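Putative alpha-L-fucosidase (Bacteroides thetaiotaomicron, PDB 4H41) is a putative alpha-L-fucosidase, a glycoside hydrolase that probably takes part in the breakdown of host glycans. Local coordinates at residues B[81-86]-B[99-104]. Numbering follows the deposited sequence.
Sequences FMTYPS and VDLVDM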
loop_
_atom_site.group_PDB
_atom_site.type_symbol
_atom_site.label_atom_id
_atom_site.label_comp_id
_atom_site.label_asym_id
_atom_site.label_seq_id
_atom_site.Cartn_x
_atom_site.Cartn_y
_atom_site.Cartn_z
ATOM N N PHE B 81 23.182 -5.959 -4.657
ATOM C CA PHE B 81 22.664 -6.740 -3.525
ATOM C C PHE B 81 22.846 -8.229 -3.802
ATOM O O PHE B 81 22.696 -8.673 -4.940
ATOM C CB PHE B 81 21.203 -6.401 -3.245
ATOM C CG PHE B 81 21.043 -5.051 -2.607
ATOM C CD1 PHE B 81 21.180 -4.896 -1.237
ATOM C CD2 PHE B 81 20.876 -3.918 -3.382
ATOM C CE1 PHE B 81 21.131 -3.635 -0.652
ATOM C CE2 PHE B 81 20.744 -2.659 -2.787
ATOM C CZ PHE B 81 20.966 -2.513 -1.437
HETATM N N MSE B 82 23.194 -8.998 -2.756
HETATM C CA MSE B 82 23.397 -10.431 -2.873
HETATM C C MSE B 82 22.797 -11.158 -1.673
HETATM O O MSE B 82 22.560 -10.577 -0.617
HETATM C CB MSE B 82 24.877 -10.779 -3.040
HETATM C CG MSE B 82 25.709 -10.450 -1.822
HETATM SE SE MSE B 82 27.621 -10.745 -2.079
HETATM C CE MSE B 82 28.058 -9.152 -2.952
ATOM N N THR B 83 22.582 -12.456 -1.861
ATOM C CA THR B 83 21.960 -13.334 -0.870
ATOM C C THR B 83 22.948 -14.199 -0.119
ATOM O O THR B 83 22.541 -14.928 0.784
ATOM C CB THR B 83 20.949 -14.253 -1.573
ATOM O OG1 THR B 83 21.619 -15.104 -2.496
ATOM C CG2 THR B 83 19.840 -13.491 -2.242
ATOM N N TYR B 84 24.212 -14.203 -0.521
ATOM C CA TYR B 84 25.242 -15.023 0.123
ATOM C C TYR B 84 26.605 -14.306 -0.037
ATOM O O TYR B 84 26.711 -13.435 -0.907
ATOM C CB TYR B 84 25.257 -16.430 -0.497
ATOM C CG TYR B 84 25.823 -16.479 -1.898
ATOM C CD1 TYR B 84 25.058 -16.094 -2.992
ATOM C CD2 TYR B 84 27.128 -16.900 -2.130
ATOM C CE1 TYR B 84 25.588 -16.092 -4.279
ATOM C CE2 TYR B 84 27.657 -16.936 -3.419
ATOM C CZ TYR B 84 26.857 -16.594 -4.499
ATOM O OH TYR B 84 27.390 -16.504 -5.757
ATOM N N PRO B 85 27.642 -14.692 0.732
ATOM C CA PRO B 85 28.927 -13.969 0.670
ATOM C C PRO B 85 29.760 -14.423 -0.517
ATOM O O PRO B 85 30.705 -15.187 -0.370
ATOM C CB PRO B 85 29.582 -14.294 2.017
ATOM C CG PRO B 85 29.048 -15.625 2.373
ATOM C CD PRO B 85 27.642 -15.683 1.824
ATOM N N SER B 86 29.369 -13.966 -1.705
ATOM C CA SER B 86 30.010 -14.324 -2.970
ATOM C C SER B 86 31.405 -13.737 -3.106
ATOM O O SER B 86 31.512 -12.534 -3.302
ATOM C CB SER B 86 29.163 -13.812 -4.137
ATOM O OG SER B 86 29.867 -13.822 -5.369
ATOM N N VAL B 99 23.247 -11.672 6.402
ATOM C CA VAL B 99 22.922 -13.090 6.598
ATOM C C VAL B 99 23.189 -13.846 5.312
ATOM O O VAL B 99 22.816 -13.384 4.232
ATOM C CB VAL B 99 21.431 -13.254 7.026
ATOM C CG1 VAL B 99 21.035 -14.731 7.137
ATOM C CG2 VAL B 99 21.132 -12.523 8.338
ATOM N N ASP B 100 23.736 -15.069 5.433
ATOM C CA ASP B 100 23.882 -15.964 4.293
ATOM C C ASP B 100 22.517 -16.658 4.088
ATOM O O ASP B 100 22.210 -17.647 4.751
ATOM C CB ASP B 100 25.020 -16.985 4.497
ATOM C CG ASP B 100 25.235 -17.906 3.309
ATOM O OD1 ASP B 100 24.355 -17.941 2.403
ATOM O OD2 ASP B 100 26.262 -18.631 3.288
ATOM N N LEU B 101 21.680 -16.091 3.220
ATOM C CA LEU B 101 20.339 -16.633 2.957
ATOM C C LEU B 101 20.381 -17.953 2.237
ATOM O O LEU B 101 19.483 -18.779 2.423
ATOM C CB LEU B 101 19.496 -15.645 2.137
ATOM C CG LEU B 101 19.249 -14.296 2.797
ATOM C CD1 LEU B 101 18.509 -13.342 1.844
ATOM C CD2 LEU B 101 18.441 -14.454 4.085
ATOM N N VAL B 102 21.384 -18.176 1.385
ATOM C CA VAL B 102 21.496 -19.448 0.651
ATOM C C VAL B 102 21.676 -20.592 1.668
ATOM O O VAL B 102 20.941 -21.582 1.619
ATOM C CB VAL B 102 22.609 -19.405 -0.410
ATOM C CG1 VAL B 102 22.773 -20.754 -1.063
ATOM C CG2 VAL B 102 22.275 -18.367 -1.481
ATOM N N ASP B 103 22.599 -20.414 2.617
ATOM C CA ASP B 103 22.831 -21.374 3.698
ATOM C C ASP B 103 21.537 -21.591 4.482
ATOM O O ASP B 103 21.148 -22.727 4.736
ATOM C CB ASP B 103 23.925 -20.861 4.645
ATOM C CG ASP B 103 23.976 -21.617 5.967
ATOM O OD1 ASP B 103 24.422 -22.777 5.966
ATOM O OD2 ASP B 103 23.493 -21.070 6.989
HETATM N N MSE B 104 20.856 -20.502 4.839
HETATM C CA MSE B 104 19.641 -20.595 5.641
HETATM C C MSE B 104 18.566 -21.360 4.919
HETATM O O MSE B 104 17.983 -22.275 5.506
HETATM C CB MSE B 104 19.104 -19.199 6.009
HETATM C CG MSE B 104 17.968 -19.254 6.998
HETATM SE SE MSE B 104 17.104 -17.547 7.113
HETATM C CE MSE B 104 16.261 -17.554 5.335
#
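The carbonyl oxygen of Thr83 is gripped by two amides from the start of helix 101-111. Leu101 N donates to Thr83 O at 2.8 Å, nearly in line with the C=O bond, although the hydrogen bond is bent at the hydrogen (133°). Val102 N adds a weak second bond to Thr83 O at 3.5 Å. Leu101 CB rests on the same oxygen at 3.4 Å. Asp100 is the N-cap of this helix. Its CG lies anti to the backbone N (chi1 -178°), and this carries the carboxylate alongside the first turn. There OD1 accepts from Asp103 N in an almost straight bond of 3.0 Å, which arrives from above the carboxylate plane. The same carboxylate packs against the other segment. Asp100 OD1 lies 3.4 Å from Tyr84 CB, and Asp100 OD2 lies 3.6 Å from Pro85 CD; the proline ring and the aspartate side chain meet at about a right angle. Asp100 OD2 is hydrogen-bonded to Tyr150 OH of helix 136-151. With an alanine in place of Asp100, Asp103 N would probably lose its cap and Tyr150 OH this acceptor, and a gap is likely to open beside Pro85. Farther along, Val102 CG2 sits 3.5 Å from Thr83 OG1 and touches Tyr84 CB. The tyrosine and valine side chains lie side by side and point the same way. Thr83 OG1 is hydrogen-bonded to Ser76 O, and Tyr84 OH to Glu145 OE2 on helix 136-151. Pro85 centres an inverse gamma turn, closed by Ser86 N hydrogen-bonding to Tyr84 O. The contact thus joins the segment after strand 81-82 to the N-terminus of an outer helix of the TIM barrel. Thr83 O and the Asp100 carboxylate together occupy amides of the first turn, and both would probably interact favourably with the positive end of the helix dipole.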